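Local coordinates for protein precorrin-8x Methyl Mutase (Thermus thermophilus, PDB 1V9C) that probably catalyses, as a precorrin-8X methylmutase, the methyl-group migration that isomerises precorrin-8X on the pathway to adenosylcobalamin, at residues R68-A73 against A129-G134; E83-F88 against A199-A204; T111-A116 against P137-A142. One frame throughout, in Å; residues are numbered along the deposited sequence.

The three contacts span a doubly wound sheet and the helices on its two faces. Contact 1 pairs two inner parallel strands near the centre of the chain. Contact 2, with its centre about 15 Å from that of contact 1, joins helices on one face, and contact 3, about 12 Å from contact 1 between centres, joins helices on the other. The centres of contacts 2 and 3 are about 27 Å apart, and the two do not touch. Along the chain the segments run 68-73, 83-88, 111-116, 129-134, 137-142, 199-204, so contact 3 is nested within the loop closed by contact 2. I69 meets L85, and V131 and V133 meet F139, tying both helix layers to the sheet.

Contact 1. Residues R68-A73 against A129-G134; sequences RILVDA and AIVGVG
A129 sets its CB against CD1 of L70, 3.8 Å away, just ahead of the parallel pairing of strands 69-71 and 130-133. I130 then spends both backbone polar groups on the neighbouring strand. Its N gives a hydrogen bond to R68 O (3.1 Å), and its O accepts one from L70 N (2.9 Å), so that I130 sits level with I69. These two isoleucines share a face of the sheet and both lean on L197 of helix 190-205. V131 is turned to the other face with L70, and there it packs on F139 and L143 of helix 137-147. G132 repeats the pattern of I130, donating to L70 O at 2.7 Å and accepting from D72 N at 3.1 Å, the latter bond more bent. A CB on G132 would come only 3.5 Å from V71 CG1, so the absence of a side chain suits the close approach of the strands here. V133 CG1 presses on D72 OD2 at 3.1 Å, the two side chains crossing at about a right angle. With CG held between its own backbone N and carbonyl carbon (chi1 77°), D72 swings its carboxylate across to G134, whose N points at OD1 (3.1 Å) on the syn side, 35° out of the carboxylate plane. A weak second bond runs from the same N to OD2, which also accepts from the amides of N135 and A136. With an alanine in place of D72, these three amides would probably lose the carboxylate they share and the turn into helix 137-147 would be freer to move. The arrangement is that of neighbouring inner strands in a doubly wound alpha/beta sheet, with an aspartate bracing the loop at their C-terminal ends.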
loop_
_atom_site.group_PDB
_atom_site.type_symbol
_atom_site.label_atom_id
_atom_site.label_comp_id
_atom_site.label_asym_id
_atom_site.label_seq_id
_atom_site.Cartn_x
_atom_site.Cartn_y
_atom_site.Cartn_z
ATOM N N ARG B 68 10.479 -15.836 9.951
ATOM C CA ARG B 68 10.548 -15.163 8.661
ATOM C C ARG B 68 9.170 -14.583 8.344
ATOM O O ARG B 68 8.172 -14.995 8.921
ATOM C CB ARG B 68 10.909 -16.142 7.544
ATOM C CG ARG B 68 12.303 -16.716 7.575
ATOM C CD ARG B 68 12.617 -17.290 6.199
ATOM N NE ARG B 68 13.884 -18.012 6.148
ATOM C CZ ARG B 68 14.110 -19.173 6.751
ATOM N NH1 ARG B 68 13.154 -19.762 7.459
ATOM N NH2 ARG B 68 15.296 -19.748 6.640
ATOM N N ILE B 69 9.126 -13.632 7.419
ATOM C CA ILE B 69 7.871 -13.023 7.008
ATOM C C ILE B 69 7.792 -13.260 5.510
ATOM O O ILE B 69 8.627 -12.779 4.748
ATOM C CB ILE B 69 7.870 -11.502 7.361
ATOM C CG1 ILE B 69 7.905 -11.341 8.887
ATOM C CG2 ILE B 69 6.652 -10.800 6.768
ATOM C CD1 ILE B 69 8.323 -9.964 9.354
ATOM N N LEU B 70 6.806 -14.041 5.094
ATOM C CA LEU B 70 6.629 -14.356 3.684
ATOM C C LEU B 70 5.462 -13.516 3.197
ATOM O O LEU B 70 4.392 -13.531 3.789
ATOM C CB LEU B 70 6.316 -15.846 3.511
ATOM C CG LEU B 70 7.151 -16.786 4.383
ATOM C CD1 LEU B 70 6.714 -18.227 4.174
ATOM C CD2 LEU B 70 8.604 -16.619 4.044
ATOM N N VAL B 71 5.669 -12.787 2.112
ATOM C CA VAL B 71 4.622 -11.924 1.618
ATOM C C VAL B 71 4.326 -12.150 0.147
ATOM O O VAL B 71 5.153 -12.711 -0.582
ATOM C CB VAL B 71 4.988 -10.436 1.908
ATOM C CG1 VAL B 71 5.156 -10.251 3.394
ATOM C CG2 VAL B 71 6.291 -10.048 1.210
ATOM N N ASP B 72 3.144 -11.703 -0.275
ATOM C CA ASP B 72 2.683 -11.871 -1.654
ATOM C C ASP B 72 2.801 -10.638 -2.548
ATOM O O ASP B 72 2.168 -10.578 -3.610
ATOM C CB ASP B 72 1.228 -12.328 -1.640
ATOM C CG ASP B 72 0.268 -11.193 -1.351
ATOM O OD1 ASP B 72 0.713 -10.163 -0.799
ATOM O OD2 ASP B 72 -0.933 -11.333 -1.668
ATOM N N ALA B 73 3.584 -9.651 -2.128
ATOM C CA ALA B 73 3.763 -8.447 -2.931
ATOM C C ALA B 73 4.957 -7.643 -2.467
ATOM O O ALA B 73 5.215 -7.522 -1.263
ATOM C CB ALA B 73 2.502 -7.570 -2.895
ATOM N N ALA B 129 6.574 -19.603 10.076
ATOM C CA ALA B 129 6.510 -18.309 9.414
ATOM C C ALA B 129 5.224 -17.515 9.565
ATOM O O ALA B 129 4.153 -18.061 9.843
ATOM C CB ALA B 129 6.824 -18.477 7.946
ATOM N N ILE B 130 5.359 -16.202 9.406
ATOM C CA ILE B 130 4.232 -15.293 9.457
ATOM C C ILE B 130 4.015 -14.991 7.985
ATOM O O ILE B 130 4.929 -14.528 7.306
ATOM C CB ILE B 130 4.578 -13.996 10.220
ATOM C CG1 ILE B 130 4.667 -14.297 11.716
ATOM C CG2 ILE B 130 3.490 -12.938 9.973
ATOM C CD1 ILE B 130 5.310 -13.187 12.538
ATOM N N VAL B 131 2.820 -15.281 7.488
ATOM C CA VAL B 131 2.509 -15.062 6.086
ATOM C C VAL B 131 1.603 -13.862 5.887
ATOM O O VAL B 131 0.553 -13.757 6.513
ATOM C CB VAL B 131 1.833 -16.299 5.471
ATOM C CG1 VAL B 131 1.633 -16.083 3.981
ATOM C CG2 VAL B 131 2.701 -17.536 5.716
ATOM N N GLY B 132 2.024 -12.955 5.011
ATOM C CA GLY B 132 1.251 -11.757 4.752
ATOM C C GLY B 132 0.710 -11.712 3.343
ATOM O O GLY B 132 1.468 -11.634 2.372
ATOM N N VAL B 133 -0.610 -11.759 3.226
ATOM C CA VAL B 133 -1.253 -11.710 1.921
ATOM C C VAL B 133 -2.160 -10.482 1.829
ATOM O O VAL B 133 -3.103 -10.334 2.605
ATOM C CB VAL B 133 -2.087 -12.996 1.661
ATOM C CG1 VAL B 133 -2.657 -12.986 0.249
ATOM C CG2 VAL B 133 -1.213 -14.224 1.871
ATOM N N GLY B 134 -1.861 -9.596 0.888
ATOM C CA GLY B 134 -2.677 -8.414 0.722
ATOM C C GLY B 134 -3.003 -8.204 -0.741
ATOM O O GLY B 134 -3.597 -7.188 -1.105
#

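Contact 2. Residues E83-F88 against A199-A204. With SO4 (sulfate ion), chain F.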
loop_
_atom_site.group_PDB
_atom_site.type_symbol
_atom_site.label_atom_id
_atom_site.label_comp_id
_atom_site.label_asym_id
_atom_site.label_seq_id
_atom_site.Cartn_x
_atom_site.Cartn_y
_atom_site.Cartn_z
ATOM N N GLU B 83 14.443 -0.559 10.107
ATOM C CA GLU B 83 14.765 -0.376 11.524
ATOM C C GLU B 83 13.898 -1.263 12.415
ATOM O O GLU B 83 14.306 -1.664 13.500
ATOM C CB GLU B 83 14.529 1.082 11.936
ATOM C CG GLU B 83 15.023 2.092 10.924
ATOM C CD GLU B 83 16.513 2.297 11.006
ATOM O OE1 GLU B 83 17.103 2.796 10.022
ATOM O OE2 GLU B 83 17.087 1.961 12.067
ATOM N N ARG B 84 12.686 -1.558 11.969
ATOM C CA ARG B 84 11.795 -2.375 12.781
ATOM C C ARG B 84 12.055 -3.853 12.535
ATOM O O ARG B 84 11.959 -4.672 13.438
ATOM C CB ARG B 84 10.343 -1.978 12.501
ATOM C CG ARG B 84 10.056 -0.555 13.002
ATOM C CD ARG B 84 8.848 0.072 12.345
ATOM N NE ARG B 84 8.616 1.431 12.833
ATOM C CZ ARG B 84 7.776 2.298 12.272
ATOM N NH1 ARG B 84 7.084 1.955 11.196
ATOM N NH2 ARG B 84 7.617 3.506 12.794
ATOM N N LEU B 85 12.392 -4.190 11.303
ATOM C CA LEU B 85 12.712 -5.561 10.989
ATOM C C LEU B 85 13.961 -5.937 11.827
ATOM O O LEU B 85 14.091 -7.068 12.286
ATOM C CB LEU B 85 12.998 -5.698 9.488
ATOM C CG LEU B 85 11.796 -5.583 8.539
ATOM C CD1 LEU B 85 12.217 -5.979 7.140
ATOM C CD2 LEU B 85 10.652 -6.467 9.004
ATOM N N ARG B 86 14.835 -4.958 12.057
ATOM C CA ARG B 86 16.067 -5.149 12.813
ATOM C C ARG B 86 15.903 -5.541 14.278
ATOM O O ARG B 86 16.753 -6.229 14.827
ATOM C CB ARG B 86 16.930 -3.880 12.730
ATOM C CG ARG B 86 18.362 -4.042 13.269
ATOM C CD ARG B 86 19.038 -2.687 13.438
ATOM N NE ARG B 86 19.015 -1.889 12.216
ATOM C CZ ARG B 86 19.329 -0.596 12.174
ATOM N NH1 ARG B 86 19.690 0.027 13.285
ATOM N NH2 ARG B 86 19.258 0.082 11.035
ATOM N N LEU B 87 14.822 -5.115 14.920
ATOM C CA LEU B 87 14.619 -5.446 16.328
ATOM C C LEU B 87 14.786 -6.939 16.631
ATOM O O LEU B 87 15.556 -7.312 17.513
ATOM C CB LEU B 87 13.247 -4.951 16.800
ATOM C CG LEU B 87 13.180 -3.474 17.224
ATOM C CD1 LEU B 87 13.847 -2.581 16.183
ATOM C CD2 LEU B 87 11.728 -3.069 17.425
ATOM N N PHE B 88 14.063 -7.793 15.917
ATOM C CA PHE B 88 14.190 -9.224 16.143
ATOM C C PHE B 88 14.693 -9.898 14.869
ATOM O O PHE B 88 14.574 -11.111 14.718
ATOM C CB PHE B 88 12.852 -9.845 16.555
ATOM C CG PHE B 88 12.195 -9.166 17.729
ATOM C CD1 PHE B 88 11.394 -8.038 17.542
ATOM C CD2 PHE B 88 12.373 -9.654 19.023
ATOM C CE1 PHE B 88 10.775 -7.404 18.627
ATOM C CE2 PHE B 88 11.761 -9.029 20.119
ATOM C CZ PHE B 88 10.959 -7.900 19.917
ATOM N N ALA B 199 2.503 -3.254 13.763
ATOM C CA ALA B 199 1.864 -3.266 15.071
ATOM C C ALA B 199 2.341 -4.468 15.866
ATOM O O ALA B 199 2.565 -4.366 17.065
ATOM C CB ALA B 199 0.352 -3.305 14.925
ATOM N N LEU B 200 2.501 -5.606 15.198
ATOM C CA LEU B 200 2.951 -6.810 15.886
ATOM C C LEU B 200 4.360 -6.647 16.403
ATOM O O LEU B 200 4.650 -7.025 17.534
ATOM C CB LEU B 200 2.856 -8.032 14.970
ATOM C CG LEU B 200 1.396 -8.431 14.715
ATOM C CD1 LEU B 200 1.311 -9.621 13.769
ATOM C CD2 LEU B 200 0.741 -8.731 16.046
ATOM N N ILE B 201 5.232 -6.072 15.580
ATOM C CA ILE B 201 6.605 -5.852 15.983
ATOM C C ILE B 201 6.694 -4.923 17.189
ATOM O O ILE B 201 7.414 -5.216 18.144
ATOM C CB ILE B 201 7.434 -5.258 14.841
ATOM C CG1 ILE B 201 7.666 -6.324 13.765
ATOM C CG2 ILE B 201 8.754 -4.728 15.381
ATOM C CD1 ILE B 201 8.456 -5.831 12.553
ATOM N N ARG B 202 5.968 -3.807 17.145
ATOM C CA ARG B 202 5.988 -2.846 18.249
ATOM C C ARG B 202 5.482 -3.464 19.557
ATOM O O ARG B 202 6.013 -3.178 20.619
ATOM C CB ARG B 202 5.142 -1.621 17.908
ATOM C CG ARG B 202 5.037 -0.598 19.032
ATOM C CD ARG B 202 6.376 0.073 19.281
ATOM N NE ARG B 202 6.309 1.067 20.350
ATOM C CZ ARG B 202 5.551 2.162 20.326
ATOM N NH1 ARG B 202 4.777 2.426 19.281
ATOM N NH2 ARG B 202 5.569 2.999 21.354
ATOM N N LEU B 203 4.448 -4.297 19.474
ATOM C CA LEU B 203 3.897 -4.947 20.662
ATOM C C LEU B 203 4.935 -5.910 21.212
ATOM O O LEU B 203 5.107 -6.029 22.417
ATOM C CB LEU B 203 2.627 -5.737 20.320
ATOM C CG LEU B 203 1.257 -5.066 20.408
ATOM C CD1 LEU B 203 0.207 -5.967 19.767
ATOM C CD2 LEU B 203 0.918 -4.793 21.861
ATOM N N ALA B 204 5.621 -6.599 20.311
ATOM C CA ALA B 204 6.633 -7.559 20.697
ATOM C C ALA B 204 7.794 -6.843 21.362
ATOM O O ALA B 204 8.259 -7.252 22.424
ATOM C CB ALA B 204 7.104 -8.307 19.481
HETATM S S SO4 F . 6.547 2.185 15.827
HETATM O O1 SO4 F . 6.489 1.457 14.550
HETATM O O2 SO4 F . 7.770 1.811 16.562
HETATM O O3 SO4 F . 5.357 1.856 16.629
HETATM O O4 SO4 F . 6.559 3.634 15.562
#
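I201 pushes its side chain against helix 82-88, its CG2 lying 3.7 Å from R84 O and 4.0 Å from L87 CD2. The ethyl branch also passes close to R84 O, and its CD1 comes 4.2 Å from L85 CD2, so the isoleucine meets the R84 carbonyl with both branches and lies between two leucines. One turn further on, F88 touches A204 through two ring atoms: CZ reaches A204 C at 3.6 Å and CE1 reaches A204 CB at 3.9 Å. The ring meets that backbone obliquely. No hydrogen bond joins the two segments, and the contact is apolar.

At one side a sulfate, probably from the crystallisation liquor, lies between R84 and R202. R202 NH1 donates to O3 at 2.8 Å with the oxygen at the guanidinium edge, near its plane; a bend at chi2 (68°) brings the group round to the anion. O1 lies over a face of the R84 guanidinium, but so close that the detail of this approach is doubtful. In the next shell D206 makes a salt bridge to R202 NE, and R35 of helix 30-40 is also hydrogen-bonded to sulfate, so the basic groups gather round an anion.

The axes of the short helical segments come within 9.9 Å of each other, with directions 47° apart. F88 and A204 both rest on I63 of helix 55-65, while A199 and L200 pack on V32 of helix 30-40. Through L85, helix 82-88 touches I69 of strand 69-71, and helix 190-205 lies over the same face of the sheet.

Contact 3. Residues T111-A116 against P137-A142; sequences TRAEAA and PTFLLA
A113 and F139 bring their CA atoms within 4.7 Å of each other, where helices 112-116 and 137-142 approach with axes 8.5 Å apart and directions 40° from each other. A methyl group on one helix and the start of a larger side chain on the other permit this closeness: A113 CB lies 4.0 Å from F139 CB. The same methyl also meets T138 OG1 at 3.3 Å, a van der Waals contact. With CG anti to the backbone N (chi1 175°), the F139 ring reaches past A113 toward A116. Its CD1 edge meets A113 O at 3.6 Å, near the ring plane, and CE1 touches the methyl of A116 at 3.7 Å. The opposite CD2 side of the ring packs on V133 of strand 130-133. On the solvent-exposed side, E114 folds back through a bend at chi2, laying OE2 3.5 Å from A142 CB. Helix 112-122 leads into strand 130-133 and helix 137-147 leaves it, so the contact joins consecutive crossover helices on one face of the sheet, as in doubly wound alpha/beta folds.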
loop_
_atom_site.group_PDB
_atom_site.type_symbol
_atom_site.label_atom_id
_atom_site.label_comp_id
_atom_site.label_asym_id
_atom_site.label_seq_id
_atom_site.Cartn_x
_atom_site.Cartn_y
_atom_site.Cartn_z
ATOM N N THR B 111 -0.049 -21.007 -12.643
ATOM C CA THR B 111 -0.247 -20.166 -11.471
ATOM C C THR B 111 1.080 -19.871 -10.789
ATOM O O THR B 111 1.775 -20.784 -10.340
ATOM C CB THR B 111 -1.164 -20.844 -10.442
ATOM O OG1 THR B 111 -2.423 -21.152 -11.050
ATOM C CG2 THR B 111 -1.395 -19.924 -9.253
ATOM N N ARG B 112 1.423 -18.591 -10.716
ATOM C CA ARG B 112 2.659 -18.168 -10.074
ATOM C C ARG B 112 2.435 -18.206 -8.561
ATOM O O ARG B 112 3.374 -18.104 -7.771
ATOM C CB ARG B 112 3.017 -16.745 -10.514
ATOM C CG ARG B 112 4.488 -16.422 -10.385
ATOM C CD ARG B 112 4.770 -14.943 -10.571
ATOM N NE ARG B 112 4.266 -14.419 -11.833
ATOM C CZ ARG B 112 4.531 -13.196 -12.286
ATOM N NH1 ARG B 112 5.300 -12.377 -11.579
ATOM N NH2 ARG B 112 4.028 -12.789 -13.443
ATOM N N ALA B 113 1.172 -18.353 -8.171
ATOM C CA ALA B 113 0.796 -18.404 -6.765
ATOM C C ALA B 113 1.013 -19.811 -6.240
ATOM O O ALA B 113 1.245 -20.014 -5.048
ATOM C CB ALA B 113 -0.668 -17.998 -6.596
ATOM N N GLU B 114 0.922 -20.781 -7.142
ATOM C CA GLU B 114 1.121 -22.177 -6.785
ATOM C C GLU B 114 2.613 -22.421 -6.630
ATOM O O GLU B 114 3.059 -23.036 -5.663
ATOM C CB GLU B 114 0.544 -23.089 -7.871
ATOM C CG GLU B 114 -0.979 -23.129 -7.902
ATOM C CD GLU B 114 -1.575 -23.794 -6.670
ATOM O OE1 GLU B 114 -2.819 -23.843 -6.561
ATOM O OE2 GLU B 114 -0.803 -24.274 -5.811
ATOM N N ALA B 115 3.380 -21.926 -7.592
ATOM C CA ALA B 115 4.821 -22.070 -7.561
ATOM C C ALA B 115 5.332 -21.489 -6.255
ATOM O O ALA B 115 6.192 -22.080 -5.600
ATOM C CB ALA B 115 5.446 -21.339 -8.744
ATOM N N ALA B 116 4.785 -20.333 -5.877
ATOM C CA ALA B 116 5.188 -19.646 -4.651
ATOM C C ALA B 116 5.063 -20.523 -3.409
ATOM O O ALA B 116 6.029 -20.697 -2.672
ATOM C CB ALA B 116 4.371 -18.371 -4.478
ATOM N N PRO B 137 -5.367 -13.573 -3.880
ATOM C CA PRO B 137 -6.357 -14.491 -3.303
ATOM C C PRO B 137 -6.040 -15.955 -3.623
ATOM O O PRO B 137 -6.157 -16.826 -2.761
ATOM C CB PRO B 137 -7.669 -14.054 -3.961
ATOM C CG PRO B 137 -7.450 -12.609 -4.235
ATOM C CD PRO B 137 -6.026 -12.590 -4.757
ATOM N N THR B 138 -5.655 -16.218 -4.869
ATOM C CA THR B 138 -5.340 -17.580 -5.279
ATOM C C THR B 138 -4.129 -18.071 -4.492
ATOM O O THR B 138 -3.915 -19.271 -4.332
ATOM C CB THR B 138 -5.037 -17.671 -6.798
ATOM O OG1 THR B 138 -3.803 -17.012 -7.083
ATOM C CG2 THR B 138 -6.146 -17.017 -7.607
ATOM N N PHE B 139 -3.331 -17.135 -3.998
ATOM C CA PHE B 139 -2.173 -17.514 -3.212
ATOM C C PHE B 139 -2.663 -18.021 -1.853
ATOM O O PHE B 139 -2.190 -19.033 -1.348
ATOM C CB PHE B 139 -1.241 -16.316 -3.015
ATOM C CG PHE B 139 -0.080 -16.598 -2.103
ATOM C CD1 PHE B 139 0.947 -17.442 -2.505
ATOM C CD2 PHE B 139 -0.027 -16.036 -0.832
ATOM C CE1 PHE B 139 2.013 -17.725 -1.656
ATOM C CE2 PHE B 139 1.041 -16.314 0.031
ATOM C CZ PHE B 139 2.062 -17.159 -0.383
ATOM N N LEU B 140 -3.624 -17.312 -1.276
ATOM C CA LEU B 140 -4.179 -17.673 0.027
ATOM C C LEU B 140 -4.929 -19.007 -0.041
ATOM O O LEU B 140 -5.004 -19.738 0.941
ATOM C CB LEU B 140 -5.119 -16.570 0.515
ATOM C CG LEU B 140 -5.670 -16.755 1.929
ATOM C CD1 LEU B 140 -4.511 -16.900 2.917
ATOM C CD2 LEU B 140 -6.533 -15.559 2.288
ATOM N N LEU B 141 -5.488 -19.307 -1.208
ATOM C CA LEU B 141 -6.198 -20.562 -1.410
ATOM C C LEU B 141 -5.193 -21.701 -1.530
ATOM O O LEU B 141 -5.376 -22.755 -0.935
ATOM C CB LEU B 141 -7.050 -20.493 -2.672
ATOM C CG LEU B 141 -8.369 -19.759 -2.496
ATOM C CD1 LEU B 141 -9.091 -19.714 -3.827
ATOM C CD2 LEU B 141 -9.212 -20.465 -1.446
ATOM N N ALA B 142 -4.135 -21.490 -2.305
ATOM C CA ALA B 142 -3.103 -22.510 -2.462
ATOM C C ALA B 142 -2.547 -22.792 -1.073
ATOM O O ALA B 142 -2.517 -23.936 -0.633
ATOM C CB ALA B 142 -1.997 -22.012 -3.382
#